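Local coordinates for flagellar biosynthesis protein flhF (Bacillus subtilis, PDB 2PX0) that is a GTP-binding protein of the signal recognition particle GTPase family that forms a homodimer and is necessary for building the flagellum, at residues K136-T144 and A157-Y168; T169-K177 and E206-I214. All coordinates share one frame; numbering follows the deposited sequence.

Contact 1: K136-T144 and A157-Y168; sequences KIAFITTDT and AELLQAPLEVCY
Phe139 faces Pro163 and Leu164, where residues 163-167 run parallel to strand 137-141, an edge strand of the central sheet. Its N donates to Pro163 O at 2.7 Å, nearly along the C=O axis. Two residues on, Thr141 N reaches Glu165 O at 3.2 Å from above the carbonyl plane, and Cys167 N returns a weak bond to Thr141 O. Pro163 has no N-H to offer Ile137 O and puts its ring CD there instead, at 3.6 Å, so the pairing begins at its carbonyl.

CB of Phe139 lies 3.3 Å from Pro163 O and against Leu164 CB, and CG stays beside the same oxygen. With CG anti to the carbonyl carbon (chi1 -81°), the ring swings toward the end of helix 149-157. CD2 lies 3.7 Å from Ala157 CB, CE2 is 4.1 Å from Leu160 CD2, and CZ meets that same methyl, which comes in at the ring edge. Small Ala157 and Ala162 leave room for the ring, which Leu122 and Ala126 of helix 118-132 also touch. Farther along, Thr144 places OG1 3.6 Å above the centre of the Tyr168 ring.

Strand 137-141, helix 149-157 and the strand-like 163-167 form a strand-helix-strand path, consistent with the insertion that enlarges the G domain in SRP GTPases. Sparse backbone bonds set the alignment, while a buried aromatic ring joins the returning chain to the core.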
loop_
_atom_site.group_PDB
_atom_site.type_symbol
_atom_site.label_atom_id
_atom_site.label_comp_id
_atom_site.label_asym_id
_atom_site.label_seq_id
_atom_site.Cartn_x
_atom_site.Cartn_y
_atom_site.Cartn_z
ATOM N N LYS A 136 -28.807 1.363 -15.300
ATOM C CA LYS A 136 -28.116 1.020 -16.530
ATOM C C LYS A 136 -26.669 1.404 -16.332
ATOM O O LYS A 136 -26.320 2.586 -16.373
ATOM C CB LYS A 136 -28.673 1.798 -17.728
ATOM C CG LYS A 136 -29.891 1.175 -18.391
ATOM C CD LYS A 136 -30.269 1.939 -19.653
ATOM C CE LYS A 136 -30.692 3.384 -19.337
ATOM N NZ LYS A 136 -31.065 4.151 -20.566
ATOM N N ILE A 137 -25.831 0.395 -16.131
ATOM C CA ILE A 137 -24.413 0.594 -15.910
ATOM C C ILE A 137 -23.614 0.498 -17.202
ATOM O O ILE A 137 -23.997 -0.188 -18.143
ATOM C CB ILE A 137 -23.893 -0.463 -14.924
ATOM C CG1 ILE A 137 -24.752 -0.449 -13.666
ATOM C CG2 ILE A 137 -22.463 -0.187 -14.558
ATOM C CD1 ILE A 137 -24.913 0.932 -13.052
ATOM N N ALA A 138 -22.496 1.203 -17.233
ATOM C CA ALA A 138 -21.603 1.187 -18.382
ATOM C C ALA A 138 -20.182 1.283 -17.829
ATOM O O ALA A 138 -19.982 1.736 -16.702
ATOM C CB ALA A 138 -21.892 2.365 -19.288
ATOM N N PHE A 139 -19.202 0.848 -18.612
ATOM C CA PHE A 139 -17.812 0.902 -18.183
ATOM C C PHE A 139 -16.953 1.610 -19.204
ATOM O O PHE A 139 -17.364 1.808 -20.338
ATOM C CB PHE A 139 -17.272 -0.502 -17.968
ATOM C CG PHE A 139 -17.653 -1.094 -16.657
ATOM C CD1 PHE A 139 -17.064 -0.640 -15.477
ATOM C CD2 PHE A 139 -18.576 -2.128 -16.590
ATOM C CE1 PHE A 139 -17.388 -1.213 -14.239
ATOM C CE2 PHE A 139 -18.909 -2.708 -15.363
ATOM C CZ PHE A 139 -18.314 -2.250 -14.185
ATOM N N ILE A 140 -15.759 1.998 -18.781
ATOM C CA ILE A 140 -14.789 2.675 -19.636
ATOM C C ILE A 140 -13.447 2.529 -18.960
ATOM O O ILE A 140 -13.341 2.701 -17.750
ATOM C CB ILE A 140 -15.054 4.190 -19.748
ATOM C CG1 ILE A 140 -16.335 4.463 -20.534
ATOM C CG2 ILE A 140 -13.857 4.873 -20.397
ATOM C CD1 ILE A 140 -16.610 5.937 -20.726
ATOM N N THR A 141 -12.416 2.213 -19.725
ATOM C CA THR A 141 -11.098 2.093 -19.126
ATOM C C THR A 141 -10.131 3.078 -19.759
ATOM O O THR A 141 -10.320 3.535 -20.889
ATOM C CB THR A 141 -10.507 0.706 -19.299
ATOM O OG1 THR A 141 -11.478 -0.279 -18.935
ATOM C CG2 THR A 141 -9.283 0.565 -18.413
ATOM N N THR A 142 -9.092 3.404 -19.010
ATOM C CA THR A 142 -8.062 4.312 -19.466
ATOM C C THR A 142 -6.786 3.574 -19.164
ATOM O O THR A 142 -5.707 3.962 -19.614
ATOM C CB THR A 142 -8.102 5.625 -18.681
ATOM O OG1 THR A 142 -9.137 6.443 -19.217
ATOM C CG2 THR A 142 -6.790 6.374 -18.769
ATOM N N ASP A 143 -6.916 2.487 -18.411
ATOM C CA ASP A 143 -5.740 1.725 -18.050
ATOM C C ASP A 143 -5.196 0.930 -19.217
ATOM O O ASP A 143 -5.480 -0.265 -19.367
ATOM C CB ASP A 143 -6.023 0.790 -16.881
ATOM C CG ASP A 143 -4.768 0.121 -16.378
ATOM O OD1 ASP A 143 -4.096 -0.550 -17.183
ATOM O OD2 ASP A 143 -4.444 0.272 -15.186
ATOM N N THR A 144 -4.413 1.612 -20.046
ATOM C CA THR A 144 -3.790 0.993 -21.203
ATOM C C THR A 144 -2.428 0.483 -20.761
ATOM O O THR A 144 -1.882 -0.454 -21.348
ATOM C CB THR A 144 -3.598 2.009 -22.329
ATOM O OG1 THR A 144 -4.874 2.327 -22.897
ATOM C CG2 THR A 144 -2.672 1.448 -23.409
ATOM N N ALA A 157 -16.916 -7.205 -16.779
ATOM C CA ALA A 157 -18.051 -6.410 -17.226
ATOM C C ALA A 157 -18.995 -7.351 -17.950
ATOM O O ALA A 157 -20.204 -7.136 -17.961
ATOM C CB ALA A 157 -17.595 -5.302 -18.156
ATOM N N GLU A 158 -18.439 -8.402 -18.548
ATOM C CA GLU A 158 -19.260 -9.381 -19.253
ATOM C C GLU A 158 -20.171 -10.050 -18.229
ATOM O O GLU A 158 -21.355 -10.267 -18.494
ATOM C CB GLU A 158 -18.395 -10.443 -19.945
ATOM C CG GLU A 158 -17.465 -9.903 -21.035
ATOM C CD GLU A 158 -16.591 -10.993 -21.662
ATOM O OE1 GLU A 158 -16.328 -12.020 -20.989
ATOM O OE2 GLU A 158 -16.147 -10.812 -22.822
ATOM N N LEU A 159 -19.617 -10.376 -17.060
ATOM C CA LEU A 159 -20.397 -11.013 -15.998
ATOM C C LEU A 159 -21.561 -10.115 -15.609
ATOM O O LEU A 159 -22.715 -10.526 -15.637
ATOM C CB LEU A 159 -19.535 -11.267 -14.753
ATOM C CG LEU A 159 -18.624 -12.495 -14.656
ATOM C CD1 LEU A 159 -17.968 -12.530 -13.285
ATOM C CD2 LEU A 159 -19.431 -13.757 -14.858
ATOM N N LEU A 160 -21.243 -8.881 -15.245
ATOM C CA LEU A 160 -22.257 -7.922 -14.846
ATOM C C LEU A 160 -23.105 -7.637 -16.075
ATOM O O LEU A 160 -24.107 -6.928 -16.008
ATOM C CB LEU A 160 -21.579 -6.643 -14.352
ATOM C CG LEU A 160 -22.300 -5.834 -13.279
ATOM C CD1 LEU A 160 -22.597 -6.732 -12.096
ATOM C CD2 LEU A 160 -21.429 -4.653 -12.856
ATOM N N GLN A 161 -22.691 -8.214 -17.198
ATOM C CA GLN A 161 -23.384 -8.042 -18.470
ATOM C C GLN A 161 -23.581 -6.554 -18.728
ATOM O O GLN A 161 -24.698 -6.038 -18.665
ATOM C CB GLN A 161 -24.735 -8.765 -18.442
ATOM C CG GLN A 161 -25.031 -9.557 -19.711
ATOM C CD GLN A 161 -26.348 -10.319 -19.645
ATOM O OE1 GLN A 161 -26.505 -11.250 -18.843
ATOM N NE2 GLN A 161 -27.301 -9.927 -20.489
ATOM N N ALA A 162 -22.472 -5.873 -19.007
ATOM C CA ALA A 162 -22.475 -4.437 -19.266
ATOM C C ALA A 162 -21.427 -4.088 -20.322
ATOM O O ALA A 162 -20.499 -4.858 -20.573
ATOM C CB ALA A 162 -22.192 -3.673 -17.966
ATOM N N PRO A 163 -21.569 -2.918 -20.960
ATOM C CA PRO A 163 -20.642 -2.455 -21.997
ATOM C C PRO A 163 -19.357 -1.823 -21.464
ATOM O O PRO A 163 -19.346 -1.205 -20.403
ATOM C CB PRO A 163 -21.487 -1.461 -22.782
ATOM C CG PRO A 163 -22.343 -0.855 -21.722
ATOM C CD PRO A 163 -22.764 -2.057 -20.900
ATOM N N LEU A 164 -18.276 -1.979 -22.217
ATOM C CA LEU A 164 -16.985 -1.419 -21.844
ATOM C C LEU A 164 -16.263 -0.913 -23.092
ATOM O O LEU A 164 -16.326 -1.543 -24.152
ATOM C CB LEU A 164 -16.139 -2.484 -21.146
ATOM C CG LEU A 164 -14.748 -2.084 -20.645
ATOM C CD1 LEU A 164 -14.238 -3.172 -19.730
ATOM C CD2 LEU A 164 -13.787 -1.879 -21.804
ATOM N N GLU A 165 -15.581 0.221 -22.959
ATOM C CA GLU A 165 -14.846 0.815 -24.065
ATOM C C GLU A 165 -13.452 1.245 -23.631
ATOM O O GLU A 165 -13.313 2.086 -22.751
ATOM C CB GLU A 165 -15.585 2.043 -24.595
ATOM C CG GLU A 165 -16.961 1.773 -25.181
ATOM C CD GLU A 165 -16.915 0.955 -26.468
ATOM O OE1 GLU A 165 -15.974 1.180 -27.274
ATOM O OE2 GLU A 165 -17.822 0.105 -26.673
ATOM N N VAL A 166 -12.422 0.674 -24.246
ATOM C CA VAL A 166 -11.050 1.050 -23.920
ATOM C C VAL A 166 -10.739 2.383 -24.604
ATOM O O VAL A 166 -11.308 2.694 -25.652
ATOM C CB VAL A 166 -10.047 -0.010 -24.417
ATOM C CG1 VAL A 166 -8.626 0.502 -24.279
ATOM C CG2 VAL A 166 -10.216 -1.290 -23.621
ATOM N N CYS A 167 -9.839 3.168 -24.017
ATOM C CA CYS A 167 -9.481 4.452 -24.602
ATOM C C CYS A 167 -7.995 4.762 -24.459
ATOM O O CYS A 167 -7.442 4.691 -23.357
ATOM C CB CYS A 167 -10.306 5.555 -23.950
ATOM S SG CYS A 167 -12.077 5.227 -23.982
ATOM N N TYR A 168 -7.351 5.097 -25.578
ATOM C CA TYR A 168 -5.927 5.436 -25.578
ATOM C C TYR A 168 -5.721 6.946 -25.695
ATOM O O TYR A 168 -4.682 7.469 -25.290
ATOM C CB TYR A 168 -5.201 4.743 -26.733
ATOM C CG TYR A 168 -5.130 3.244 -26.616
ATOM C CD1 TYR A 168 -6.292 2.477 -26.533
ATOM C CD2 TYR A 168 -3.898 2.584 -26.589
ATOM C CE1 TYR A 168 -6.229 1.085 -26.427
ATOM C CE2 TYR A 168 -3.825 1.186 -26.481
ATOM C CZ TYR A 168 -4.995 0.446 -26.402
ATOM O OH TYR A 168 -4.953 -0.927 -26.298
#

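Contact 2: T169-K177 and E206-I214; sequences TKEEFQQAK and ETIPFESSI
Lys170 and Thr207 bring the first turn of helix 170-179 against the last turn of helix 198-207, their CA atoms 4.2 Å apart, and from there the segment 207-214 passes along one flank of the first helix. No hydrogen bond joins the two backbones; Lys170 merely rests its CB 3.8 Å from Glu206 O. Its amine turns instead to Glu171 OE2, 2.8 Å from NZ, in a salt bridge within its own helix. Thr169, at the N-cap of helix 170-179, has a hydroxyl that accepts from Glu172 N at 3.1 Å, nearly straight at 172°, and donates to Glu171 OE1.

Phe173 is the apolar centre. With CG anti to the backbone N (chi1 176°), its ring reaches across to the chain leaving the helix, where Ile208 lies over one face, CG1 being 4.5 Å from CE2. Pro209 CD approaches the same CE2 obliquely at 4.0 Å. Pro209, just past the end of helix 198-207, offers a compact ring against Phe173 and the Gln174 side chain.

One turn on, Lys177 lays its CB over a face of the Phe173 ring and stretches out before bending at chi4 (-69°). Its NZ forms a salt bridge with Glu211 OE2 at 3.5 Å, the two chains coming from opposite directions, and it has a cation-pi partner in Tyr107 of strand 107-112. Glu211 OE2 also takes a weak bond from Phe210 N, which would help steady the carboxylate beside the type I turn 211-214.

The contact thus joins an apolar middle, Phe173 with Ile208 and Pro209, to a rather long salt bridge that ties the buried Lys177 to the turn leading into strand 214-221.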
loop_
_atom_site.group_PDB
_atom_site.type_symbol
_atom_site.label_atom_id
_atom_site.label_comp_id
_atom_site.label_asym_id
_atom_site.label_seq_id
_atom_site.Cartn_x
_atom_site.Cartn_y
_atom_site.Cartn_z
ATOM N N THR A 169 -6.705 7.646 -26.252
ATOM C CA THR A 169 -6.600 9.093 -26.410
ATOM C C THR A 169 -7.775 9.778 -25.747
ATOM O O THR A 169 -8.724 9.117 -25.317
ATOM C CB THR A 169 -6.581 9.507 -27.894
ATOM O OG1 THR A 169 -7.891 9.346 -28.455
ATOM C CG2 THR A 169 -5.592 8.652 -28.668
ATOM N N LYS A 170 -7.699 11.105 -25.678
ATOM C CA LYS A 170 -8.745 11.916 -25.071
ATOM C C LYS A 170 -9.980 11.914 -25.958
ATOM O O LYS A 170 -11.116 11.950 -25.464
ATOM C CB LYS A 170 -8.243 13.343 -24.892
ATOM C CG LYS A 170 -7.649 13.895 -26.169
ATOM C CD LYS A 170 -6.751 15.090 -25.920
ATOM C CE LYS A 170 -5.827 15.303 -27.114
ATOM N NZ LYS A 170 -4.986 14.086 -27.368
ATOM N N GLU A 171 -9.747 11.871 -27.270
ATOM C CA GLU A 171 -10.832 11.869 -28.249
ATOM C C GLU A 171 -11.639 10.589 -28.090
ATOM O O GLU A 171 -12.866 10.619 -27.982
ATOM C CB GLU A 171 -10.279 11.937 -29.676
ATOM C CG GLU A 171 -9.224 13.007 -29.920
ATOM C CD GLU A 171 -7.806 12.512 -29.667
ATOM O OE1 GLU A 171 -7.473 11.403 -30.146
ATOM O OE2 GLU A 171 -7.026 13.238 -29.009
ATOM N N GLU A 172 -10.930 9.464 -28.081
ATOM C CA GLU A 172 -11.557 8.165 -27.933
ATOM C C GLU A 172 -12.428 8.171 -26.689
ATOM O O GLU A 172 -13.603 7.801 -26.741
ATOM C CB GLU A 172 -10.490 7.076 -27.835
ATOM C CG GLU A 172 -9.688 6.904 -29.122
ATOM C CD GLU A 172 -8.610 5.828 -29.031
ATOM O OE1 GLU A 172 -8.934 4.672 -28.673
ATOM O OE2 GLU A 172 -7.436 6.142 -29.333
ATOM N N PHE A 173 -11.855 8.607 -25.573
ATOM C CA PHE A 173 -12.603 8.661 -24.324
ATOM C C PHE A 173 -13.839 9.540 -24.482
ATOM O O PHE A 173 -14.961 9.092 -24.263
ATOM C CB PHE A 173 -11.742 9.215 -23.186
ATOM C CG PHE A 173 -12.497 9.386 -21.898
ATOM C CD1 PHE A 173 -12.830 8.281 -21.124
ATOM C CD2 PHE A 173 -12.948 10.640 -21.498
ATOM C CE1 PHE A 173 -13.604 8.419 -19.974
ATOM C CE2 PHE A 173 -13.723 10.788 -20.353
ATOM C CZ PHE A 173 -14.052 9.675 -19.591
ATOM N N GLN A 174 -13.626 10.796 -24.861
ATOM C CA GLN A 174 -14.730 11.734 -25.040
ATOM C C GLN A 174 -15.850 11.096 -25.860
ATOM O O GLN A 174 -17.029 11.295 -25.570
ATOM C CB GLN A 174 -14.245 13.006 -25.738
ATOM C CG GLN A 174 -15.078 14.228 -25.416
ATOM C CD GLN A 174 -15.078 14.539 -23.926
ATOM O OE1 GLN A 174 -14.020 14.575 -23.285
ATOM N NE2 GLN A 174 -16.265 14.774 -23.368
ATOM N N GLN A 175 -15.479 10.327 -26.880
ATOM C CA GLN A 175 -16.464 9.657 -27.720
ATOM C C GLN A 175 -17.246 8.620 -26.925
ATOM O O GLN A 175 -18.481 8.652 -26.897
ATOM C CB GLN A 175 -15.775 8.986 -28.902
ATOM C CG GLN A 175 -15.565 9.908 -30.083
ATOM C CD GLN A 175 -14.632 9.310 -31.106
ATOM O OE1 GLN A 175 -14.677 8.102 -31.368
ATOM N NE2 GLN A 175 -13.780 10.147 -31.697
ATOM N N ALA A 176 -16.521 7.697 -26.293
ATOM C CA ALA A 176 -17.144 6.658 -25.479
ATOM C C ALA A 176 -17.991 7.361 -24.431
ATOM O O ALA A 176 -19.106 6.952 -24.123
ATOM C CB ALA A 176 -16.077 5.813 -24.808
ATOM N N LYS A 177 -17.429 8.431 -23.892
ATOM C CA LYS A 177 -18.082 9.250 -22.892
ATOM C C LYS A 177 -19.382 9.767 -23.494
ATOM O O LYS A 177 -20.364 9.976 -22.794
ATOM C CB LYS A 177 -17.146 10.410 -22.527
ATOM C CG LYS A 177 -17.690 11.450 -21.559
ATOM C CD LYS A 177 -16.570 12.427 -21.198
ATOM C CE LYS A 177 -17.063 13.593 -20.358
ATOM N NZ LYS A 177 -17.938 14.508 -21.143
ATOM N N GLU A 206 -5.553 15.626 -19.102
ATOM C CA GLU A 206 -5.614 15.648 -20.561
ATOM C C GLU A 206 -6.659 14.634 -21.016
ATOM O O GLU A 206 -7.718 15.003 -21.542
ATOM C CB GLU A 206 -4.258 15.277 -21.173
ATOM C CG GLU A 206 -3.137 16.266 -20.894
ATOM C CD GLU A 206 -3.490 17.686 -21.312
ATOM O OE1 GLU A 206 -3.910 17.869 -22.479
ATOM O OE2 GLU A 206 -3.343 18.611 -20.475
ATOM N N THR A 207 -6.343 13.355 -20.804
ATOM C CA THR A 207 -7.217 12.247 -21.167
ATOM C C THR A 207 -8.635 12.490 -20.667
ATOM O O THR A 207 -9.595 12.428 -21.444
ATOM C CB THR A 207 -6.696 10.935 -20.576
ATOM O OG1 THR A 207 -5.357 10.709 -21.033
ATOM C CG2 THR A 207 -7.573 9.770 -21.008
ATOM N N ILE A 208 -8.762 12.762 -19.371
ATOM C CA ILE A 208 -10.069 13.032 -18.778
ATOM C C ILE A 208 -10.247 14.539 -18.608
ATOM O O ILE A 208 -9.623 15.151 -17.742
ATOM C CB ILE A 208 -10.224 12.329 -17.416
ATOM C CG1 ILE A 208 -10.167 10.810 -17.616
ATOM C CG2 ILE A 208 -11.545 12.725 -16.772
ATOM C CD1 ILE A 208 -10.350 10.008 -16.347
ATOM N N PRO A 209 -11.117 15.149 -19.437
ATOM C CA PRO A 209 -11.425 16.584 -19.443
ATOM C C PRO A 209 -11.794 17.175 -18.089
ATOM O O PRO A 209 -11.051 17.995 -17.547
ATOM C CB PRO A 209 -12.572 16.685 -20.447
ATOM C CG PRO A 209 -13.261 15.358 -20.311
ATOM C CD PRO A 209 -12.079 14.416 -20.282
ATOM N N PHE A 210 -12.943 16.758 -17.561
ATOM C CA PHE A 210 -13.466 17.219 -16.271
ATOM C C PHE A 210 -14.482 18.356 -16.419
ATOM O O PHE A 210 -14.127 19.510 -16.663
ATOM C CB PHE A 210 -12.336 17.656 -15.320
ATOM C CG PHE A 210 -11.464 16.518 -14.833
ATOM C CD1 PHE A 210 -12.018 15.431 -14.154
ATOM C CD2 PHE A 210 -10.082 16.539 -15.045
ATOM C CE1 PHE A 210 -11.210 14.381 -13.696
ATOM C CE2 PHE A 210 -9.266 15.489 -14.591
ATOM C CZ PHE A 210 -9.834 14.414 -13.915
ATOM N N GLU A 211 -15.757 18.004 -16.275
ATOM C CA GLU A 211 -16.867 18.948 -16.370
ATOM C C GLU A 211 -18.054 18.466 -15.536
ATOM O O GLU A 211 -18.065 17.343 -15.036
ATOM C CB GLU A 211 -17.312 19.127 -17.824
ATOM C CG GLU A 211 -17.490 17.839 -18.594
ATOM C CD GLU A 211 -16.169 17.318 -19.140
ATOM O OE1 GLU A 211 -15.477 18.091 -19.848
ATOM O OE2 GLU A 211 -15.823 16.142 -18.871
ATOM N N SER A 212 -19.047 19.335 -15.399
ATOM C CA SER A 212 -20.258 19.062 -14.634
ATOM C C SER A 212 -20.674 17.596 -14.585
ATOM O O SER A 212 -21.072 17.090 -13.531
ATOM C CB SER A 212 -21.415 19.887 -15.204
ATOM O OG SER A 212 -22.615 19.648 -14.496
ATOM N N SER A 213 -20.581 16.919 -15.726
ATOM C CA SER A 213 -20.975 15.513 -15.838
ATOM C C SER A 213 -20.192 14.498 -14.990
ATOM O O SER A 213 -20.730 13.454 -14.629
ATOM C CB SER A 213 -20.929 15.088 -17.318
ATOM O OG SER A 213 -19.670 15.391 -17.921
ATOM N N ILE A 214 -18.940 14.806 -14.667
ATOM C CA ILE A 214 -18.097 13.897 -13.893
ATOM C C ILE A 214 -18.116 14.075 -12.368
ATOM O O ILE A 214 -18.367 15.165 -11.859
ATOM C CB ILE A 214 -16.636 13.971 -14.397
ATOM C CG1 ILE A 214 -16.547 13.340 -15.785
ATOM C CG2 ILE A 214 -15.706 13.257 -13.446
ATOM C CD1 ILE A 214 -15.126 13.255 -16.330
#

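Contacts 1 and 2 follow one another along the chain, and their centres lie 14 Å apart. They share a seam: Ile140 CG2 meets Phe173 CE1 at 3.6 Å, Cys167 SG packs 3.5 Å from Phe173 CA, and Glu165 CB lies 3.8 Å from Ala176 CB. Helix 170-179 therefore packs on the Ile140 side of strand 137-141 and on the extended segment beside it. Contact 1 is nearer the nucleotide: the Thr141 side chain is about 8 Å from the magnesium ion, and Asp143 touches the bound GTP analogue. In contact 2 the Ile208 side chain stays about 13 Å from the magnesium ion, though about 4 Å from that of Thr190, which probably binds GTP, as in related proteins.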